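Local coordinates for protein transcriptional regulator (AraC-type DNA-binding domain-containing proteins) (Chromobacterium violaceum, PDB 3OIO) that probably binds specific DNA sequences as a transcription factor, this piece being its AraC-type helix-turn-helix DNA-binding domain, at residues 61-75 / 93-106. Residues are numbered along the deposited sequence; the frame is centred on the assembly and turned at random. Where two conformers were deposited one is given.
Sequences LNRARQLLQQTSKSI and TYRNHFNITPREER. With SO4 (sulfate ion), chain C.
L68 and Y94 approach from opposite directions in the apolar centre of this contact, L68 CD1 coming 3.6 Å from Y94 CE2, and both methyls of L68 reach P102, CD1 against CB and CD2 closest to the carbonyl O. L61 packs as a knob among T93, Y94, H97 and F98. The ring of Y94 in turn enters a hole formed by L61, A64, R65 and L68; CG anti to the backbone N (chi1 -168°) carries its hydroxyl alongside CB and CG of R65, where OH donates a 2.6 Å hydrogen bond to E105 OE1.

At the C-terminal end of helix 52-70 the guanidinium of R106 ties down the turn that follows. Its NE gives L68 O a nearly straight bond of 2.9 Å (168°), in the guanidinium plane, and NH1 reaches K73 O at 2.8 Å. Weaker bonds run from NH2 to L67 O and L68 O, and L68 CD2 lies over one face. For the L67 and L68 carbonyls, at the helix end, the helix dipole probably favours this cation.

The side around R65 and E105 is looser and wet. R65 and E105 form a long salt bridge, NE to OE1 3.6 Å, their flat groups almost perpendicular, and three waters link E105 to R65 and Q69. R65 CD also makes a CH-pi contact over the F98 face. At the start of helix 75-81 a sulfate, probably from the crystallisation liquor, accepts from I75 N and R103 NH2.

Within the second helix-turn-helix half of an AraC-type domain, segment 61-70 crosses 102-106 at -48° and 93-98 at about a right angle, while I78 of helix 75-81 touches L68 and R106.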
loop_
_atom_site.group_PDB
_atom_site.type_symbol
_atom_site.label_atom_id
_atom_site.label_comp_id
_atom_site.label_asym_id
_atom_site.label_seq_id
_atom_site.Cartn_x
_atom_site.Cartn_y
_atom_site.Cartn_z
ATOM N N LEU A 61 2.069 -2.102 -1.909
ATOM C CA LEU A 61 2.995 -2.244 -3.048
ATOM C C LEU A 61 4.305 -1.473 -2.824
ATOM O O LEU A 61 5.389 -1.959 -3.210
ATOM C CB LEU A 61 2.337 -1.753 -4.346
ATOM C CG LEU A 61 1.296 -2.778 -4.856
ATOM C CD1 LEU A 61 0.476 -2.113 -5.982
ATOM C CD2 LEU A 61 1.887 -4.172 -5.331
ATOM N N ASN A 62 4.221 -0.277 -2.205
ATOM C CA ASN A 62 5.431 0.437 -1.871
ATOM C C ASN A 62 6.246 -0.250 -0.784
ATOM O O ASN A 62 7.488 -0.212 -0.842
ATOM C CB ASN A 62 5.117 1.910 -1.526
ATOM C CG ASN A 62 5.059 2.765 -2.780
ATOM O OD1 ASN A 62 6.101 3.213 -3.299
ATOM N ND2 ASN A 62 3.850 2.978 -3.298
ATOM N N ARG A 63 5.581 -0.870 0.206
ATOM C CA ARG A 63 6.358 -1.659 1.165
ATOM C C ARG A 63 7.054 -2.819 0.418
ATOM O O ARG A 63 8.223 -3.159 0.693
ATOM C CB ARG A 63 5.475 -2.172 2.325
ATOM C CG ARG A 63 6.209 -3.128 3.297
ATOM C CD ARG A 63 7.501 -2.599 3.941
ATOM N NE ARG A 63 7.440 -1.278 4.576
ATOM C CZ ARG A 63 7.104 -1.055 5.849
ATOM N NH1 ARG A 63 7.114 0.192 6.340
ATOM N NH2 ARG A 63 6.736 -2.068 6.634
ATOM N N ALA A 64 6.345 -3.430 -0.526
ATOM C CA ALA A 64 6.938 -4.545 -1.298
ATOM C C ALA A 64 8.178 -4.046 -2.055
ATOM O O ALA A 64 9.225 -4.732 -2.139
ATOM C CB ALA A 64 5.901 -5.116 -2.256
ATOM N N ARG A 65 8.071 -2.858 -2.632
ATOM C CA ARG A 65 9.217 -2.284 -3.344
ATOM C C ARG A 65 10.413 -2.128 -2.398
ATOM O O ARG A 65 11.569 -2.457 -2.774
ATOM C CB ARG A 65 8.808 -0.939 -3.980
ATOM C CG ARG A 65 9.969 -0.217 -4.691
ATOM C CD ARG A 65 9.459 0.951 -5.503
ATOM N NE ARG A 65 10.565 1.627 -6.156
ATOM C CZ ARG A 65 11.256 2.653 -5.621
ATOM N NH1 ARG A 65 10.939 3.122 -4.419
ATOM N NH2 ARG A 65 12.282 3.203 -6.284
ATOM N N GLN A 66 10.158 -1.607 -1.192
ATOM C CA GLN A 66 11.205 -1.500 -0.180
ATOM C C GLN A 66 11.857 -2.851 0.122
ATOM O O GLN A 66 13.086 -2.936 0.211
ATOM C CB GLN A 66 10.686 -0.802 1.103
ATOM C CG GLN A 66 10.239 0.671 0.890
ATOM C CD GLN A 66 9.540 1.304 2.110
ATOM O OE1 GLN A 66 8.592 0.751 2.667
ATOM N NE2 GLN A 66 9.982 2.480 2.487
ATOM N N LEU A 67 11.051 -3.904 0.248
ATOM C CA LEU A 67 11.566 -5.262 0.518
ATOM C C LEU A 67 12.342 -5.858 -0.680
ATOM O O LEU A 67 13.327 -6.583 -0.497
ATOM C CB LEU A 67 10.424 -6.204 0.935
ATOM C CG LEU A 67 9.733 -5.838 2.261
ATOM C CD1 LEU A 67 8.491 -6.722 2.444
ATOM C CD2 LEU A 67 10.656 -5.975 3.477
ATOM N N LEU A 68 11.912 -5.524 -1.888
ATOM C CA LEU A 68 12.603 -5.956 -3.094
ATOM C C LEU A 68 13.955 -5.317 -3.201
ATOM O O LEU A 68 14.899 -5.922 -3.747
ATOM C CB LEU A 68 11.782 -5.610 -4.323
ATOM C CG LEU A 68 10.555 -6.550 -4.470
ATOM C CD1 LEU A 68 9.540 -5.888 -5.390
ATOM C CD2 LEU A 68 10.965 -7.952 -5.008
ATOM N N GLN A 69 14.057 -4.099 -2.692
ATOM C CA GLN A 69 15.329 -3.394 -2.756
ATOM C C GLN A 69 16.281 -3.771 -1.617
ATOM O O GLN A 69 17.487 -3.547 -1.748
ATOM C CB GLN A 69 15.116 -1.888 -2.847
ATOM C CG GLN A 69 14.441 -1.492 -4.132
ATOM C CD GLN A 69 14.187 -0.030 -4.238
ATOM O OE1 GLN A 69 13.972 0.664 -3.240
ATOM N NE2 GLN A 69 14.167 0.457 -5.450
ATOM N N GLN A 70 15.764 -4.395 -0.547
ATOM C CA GLN A 70 16.583 -4.691 0.650
ATOM C C GLN A 70 16.608 -6.083 1.273
ATOM O O GLN A 70 17.190 -6.252 2.349
ATOM C CB GLN A 70 16.209 -3.726 1.751
ATOM C CG GLN A 70 16.106 -2.319 1.242
ATOM C CD GLN A 70 15.679 -1.361 2.292
ATOM O OE1 GLN A 70 15.825 -1.622 3.498
ATOM N NE2 GLN A 70 15.162 -0.217 1.863
ATOM N N THR A 71 16.096 -7.103 0.629
ATOM C CA THR A 71 16.113 -8.400 1.273
ATOM C C THR A 71 16.421 -9.435 0.212
ATOM O O THR A 71 16.381 -9.132 -0.965
ATOM C CB THR A 71 14.718 -8.725 1.910
ATOM O OG1 THR A 71 13.765 -8.972 0.874
ATOM C CG2 THR A 71 14.191 -7.569 2.788
ATOM N N SER A 72 16.691 -10.669 0.621
ATOM C CA SER A 72 16.823 -11.755 -0.351
ATOM C C SER A 72 15.582 -12.638 -0.278
ATOM O O SER A 72 15.625 -13.808 -0.690
ATOM C CB SER A 72 18.081 -12.574 -0.055
ATOM O OG SER A 72 17.966 -13.185 1.219
ATOM N N LYS A 73 14.480 -12.079 0.249
ATOM C CA LYS A 73 13.273 -12.857 0.447
ATOM C C LYS A 73 12.796 -13.156 -0.946
ATOM O O LYS A 73 12.956 -12.319 -1.837
ATOM C CB LYS A 73 12.261 -12.057 1.239
ATOM C CG LYS A 73 12.742 -11.704 2.636
ATOM C CD LYS A 73 11.773 -10.738 3.274
ATOM C CE LYS A 73 12.044 -10.551 4.763
ATOM N NZ LYS A 73 11.137 -9.487 5.311
ATOM N N SER A 74 12.273 -14.351 -1.163
ATOM C CA SER A 74 11.725 -14.684 -2.472
ATOM C C SER A 74 10.609 -13.685 -2.848
ATOM O O SER A 74 10.056 -12.974 -1.984
ATOM C CB SER A 74 11.198 -16.123 -2.491
ATOM O OG SER A 74 10.041 -16.265 -1.672
ATOM N N ILE A 75 10.281 -13.635 -4.137
ATOM C CA ILE A 75 9.155 -12.837 -4.600
ATOM C C ILE A 75 7.904 -13.271 -3.824
ATOM O O ILE A 75 7.136 -12.424 -3.345
ATOM C CB ILE A 75 8.966 -12.946 -6.150
ATOM C CG1 ILE A 75 10.232 -12.495 -6.898
ATOM C CG2 ILE A 75 7.770 -12.172 -6.636
ATOM C CD1 ILE A 75 10.840 -11.219 -6.391
ATOM N N THR A 93 -0.119 -7.102 -10.083
ATOM C CA THR A 93 -0.488 -5.763 -9.560
ATOM C C THR A 93 0.730 -4.855 -9.407
ATOM O O THR A 93 0.658 -3.643 -9.664
ATOM C CB THR A 93 -1.272 -5.809 -8.227
ATOM O OG1 THR A 93 -0.487 -6.446 -7.209
ATOM C CG2 THR A 93 -2.599 -6.544 -8.429
ATOM N N TYR A 94 1.844 -5.445 -8.988
ATOM C CA TYR A 94 3.088 -4.683 -8.874
ATOM C C TYR A 94 3.465 -4.122 -10.256
ATOM O O TYR A 94 3.768 -2.940 -10.390
ATOM C CB TYR A 94 4.212 -5.580 -8.326
ATOM C CG TYR A 94 5.437 -4.803 -7.921
ATOM C CD1 TYR A 94 6.392 -4.397 -8.888
ATOM C CD2 TYR A 94 5.625 -4.409 -6.569
ATOM C CE1 TYR A 94 7.528 -3.658 -8.505
ATOM C CE2 TYR A 94 6.761 -3.663 -6.168
ATOM C CZ TYR A 94 7.688 -3.274 -7.140
ATOM O OH TYR A 94 8.761 -2.528 -6.763
ATOM N N ARG A 95 3.437 -4.966 -11.281
ATOM C CA ARG A 95 3.794 -4.522 -12.628
ATOM C C ARG A 95 2.826 -3.440 -13.150
ATOM O O ARG A 95 3.241 -2.483 -13.806
ATOM C CB ARG A 95 3.839 -5.713 -13.590
ATOM C CG ARG A 95 4.209 -5.313 -15.018
ATOM C CD ARG A 95 4.073 -6.494 -15.976
ATOM N NE ARG A 95 4.389 -6.054 -17.331
ATOM C CZ ARG A 95 4.144 -6.768 -18.424
ATOM N NH1 ARG A 95 3.539 -7.951 -18.331
ATOM N NH2 ARG A 95 4.477 -6.285 -19.618
ATOM N N ASN A 96 1.540 -3.599 -12.881
ATOM C CA ASN A 96 0.586 -2.576 -13.308
ATOM C C ASN A 96 0.881 -1.220 -12.630
ATOM O O ASN A 96 0.753 -0.143 -13.240
ATOM C CB ASN A 96 -0.841 -3.016 -12.969
ATOM C CG ASN A 96 -1.869 -1.965 -13.354
ATOM O OD1 ASN A 96 -1.939 -1.559 -14.500
ATOM N ND2 ASN A 96 -2.644 -1.500 -12.382
ATOM N N HIS A 97 1.292 -1.279 -11.365
ATOM C CA HIS A 97 1.473 -0.063 -10.597
ATOM C C HIS A 97 2.798 0.648 -10.927
ATOM O O HIS A 97 2.814 1.883 -11.092
ATOM C CB HIS A 97 1.426 -0.372 -9.099
ATOM C CG HIS A 97 1.505 0.858 -8.264
ATOM N ND1 HIS A 97 0.427 1.705 -8.096
ATOM C CD2 HIS A 97 2.556 1.437 -7.624
ATOM C CE1 HIS A 97 0.805 2.728 -7.334
ATOM N NE2 HIS A 97 2.095 2.592 -7.053
ATOM N N PHE A 98 3.885 -0.129 -11.009
ATOM C CA PHE A 98 5.233 0.430 -11.132
ATOM C C PHE A 98 5.810 0.336 -12.535
ATOM O O PHE A 98 6.885 0.898 -12.806
ATOM C CB PHE A 98 6.183 -0.286 -10.166
ATOM C CG PHE A 98 6.009 0.127 -8.740
ATOM C CD1 PHE A 98 6.285 1.448 -8.332
ATOM C CD2 PHE A 98 5.586 -0.806 -7.779
ATOM C CE1 PHE A 98 6.106 1.845 -6.972
ATOM C CE2 PHE A 98 5.441 -0.437 -6.434
ATOM C CZ PHE A 98 5.707 0.881 -6.018
ATOM N N ASN A 99 5.098 -0.367 -13.410
ATOM C CA ASN A 99 5.535 -0.590 -14.793
ATOM C C ASN A 99 6.871 -1.302 -14.909
ATOM O O ASN A 99 7.599 -1.096 -15.880
ATOM C CB ASN A 99 5.561 0.724 -15.566
ATOM C CG ASN A 99 4.202 1.340 -15.667
ATOM O OD1 ASN A 99 4.009 2.501 -15.333
ATOM N ND2 ASN A 99 3.234 0.552 -16.082
ATOM N N ILE A 100 7.173 -2.121 -13.901
ATOM C CA ILE A 100 8.220 -3.142 -13.961
ATOM C C ILE A 100 7.795 -4.257 -13.048
ATOM O O ILE A 100 6.995 -4.048 -12.128
ATOM C CB ILE A 100 9.623 -2.641 -13.551
ATOM C CG1 ILE A 100 9.648 -2.123 -12.125
ATOM C CG2 ILE A 100 10.158 -1.580 -14.525
ATOM C CD1 ILE A 100 11.164 -1.907 -11.627
ATOM N N THR A 101 8.342 -5.446 -13.266
ATOM C CA THR A 101 7.977 -6.570 -12.431
ATOM C C THR A 101 8.781 -6.563 -11.120
ATOM O O THR A 101 9.823 -5.886 -11.014
ATOM C CB THR A 101 8.276 -7.907 -13.148
ATOM O OG1 THR A 101 9.700 -7.998 -13.383
ATOM C CG2 THR A 101 7.490 -8.002 -14.466
ATOM N N PRO A 102 8.315 -7.320 -10.111
ATOM C CA PRO A 102 9.112 -7.424 -8.881
ATOM C C PRO A 102 10.535 -7.929 -9.147
ATOM O O PRO A 102 11.487 -7.410 -8.549
ATOM C CB PRO A 102 8.328 -8.447 -8.040
ATOM C CG PRO A 102 6.860 -8.207 -8.440
ATOM C CD PRO A 102 6.934 -7.855 -9.939
ATOM N N ARG A 103 10.686 -8.893 -10.061
ATOM C CA ARG A 103 12.011 -9.423 -10.377
ATOM C C ARG A 103 12.891 -8.337 -11.003
ATOM O O ARG A 103 14.096 -8.235 -10.677
ATOM C CB ARG A 103 11.879 -10.690 -11.271
ATOM C CG ARG A 103 13.149 -11.403 -11.638
ATOM C CD ARG A 103 12.786 -12.788 -12.271
ATOM N NE ARG A 103 12.604 -13.852 -11.256
ATOM C CZ ARG A 103 11.438 -14.250 -10.737
ATOM N NH1 ARG A 103 10.290 -13.706 -11.121
ATOM N NH2 ARG A 103 11.418 -15.208 -9.821
ATOM N N GLU A 104 12.299 -7.483 -11.843
ATOM C CA GLU A 104 13.069 -6.391 -12.472
ATOM C C GLU A 104 13.452 -5.374 -11.400
ATOM O O GLU A 104 14.570 -4.838 -11.411
ATOM C CB GLU A 104 12.251 -5.733 -13.596
ATOM C CG GLU A 104 12.216 -6.585 -14.863
ATOM C CD GLU A 104 11.174 -6.184 -15.919
ATOM O OE1 GLU A 104 10.127 -5.549 -15.631
ATOM O OE2 GLU A 104 11.396 -6.596 -17.079
ATOM N N GLU A 105 12.528 -5.090 -10.478
ATOM C CA GLU A 105 12.818 -4.124 -9.383
ATOM C C GLU A 105 14.027 -4.635 -8.580
ATOM O O GLU A 105 14.982 -3.886 -8.305
ATOM C CB GLU A 105 11.614 -3.995 -8.439
ATOM C CG GLU A 105 11.806 -2.865 -7.400
ATOM C CD GLU A 105 11.508 -1.502 -8.009
ATOM O OE1 GLU A 105 10.334 -1.217 -8.294
ATOM O OE2 GLU A 105 12.450 -0.716 -8.202
ATOM N N ARG A 106 14.004 -5.909 -8.206
ATOM C CA ARG A 106 15.145 -6.436 -7.455
ATOM C C ARG A 106 16.434 -6.411 -8.275
ATOM O O ARG A 106 17.508 -6.051 -7.746
ATOM C CB ARG A 106 14.877 -7.831 -6.904
ATOM C CG ARG A 106 16.187 -8.455 -6.472
ATOM C CD ARG A 106 16.050 -9.361 -5.307
ATOM N NE ARG A 106 15.332 -8.772 -4.185
ATOM C CZ ARG A 106 14.716 -9.517 -3.277
ATOM N NH1 ARG A 106 14.762 -10.843 -3.377
ATOM N NH2 ARG A 106 14.075 -8.948 -2.269
HETATM S S SO4 C . 12.610 -15.785 -6.602
HETATM O O1 SO4 C . 11.241 -15.996 -7.149
HETATM O O2 SO4 C . 12.628 -14.647 -5.653
HETATM O O3 SO4 C . 13.062 -16.934 -5.789
HETATM O O4 SO4 C . 13.495 -15.554 -7.756
HETATM O O HOH W 1 9.955 1.183 -9.506
HETATM O O HOH W 2 12.741 1.891 -9.113
HETATM O O HOH W 3 15.033 -1.182 -7.981
#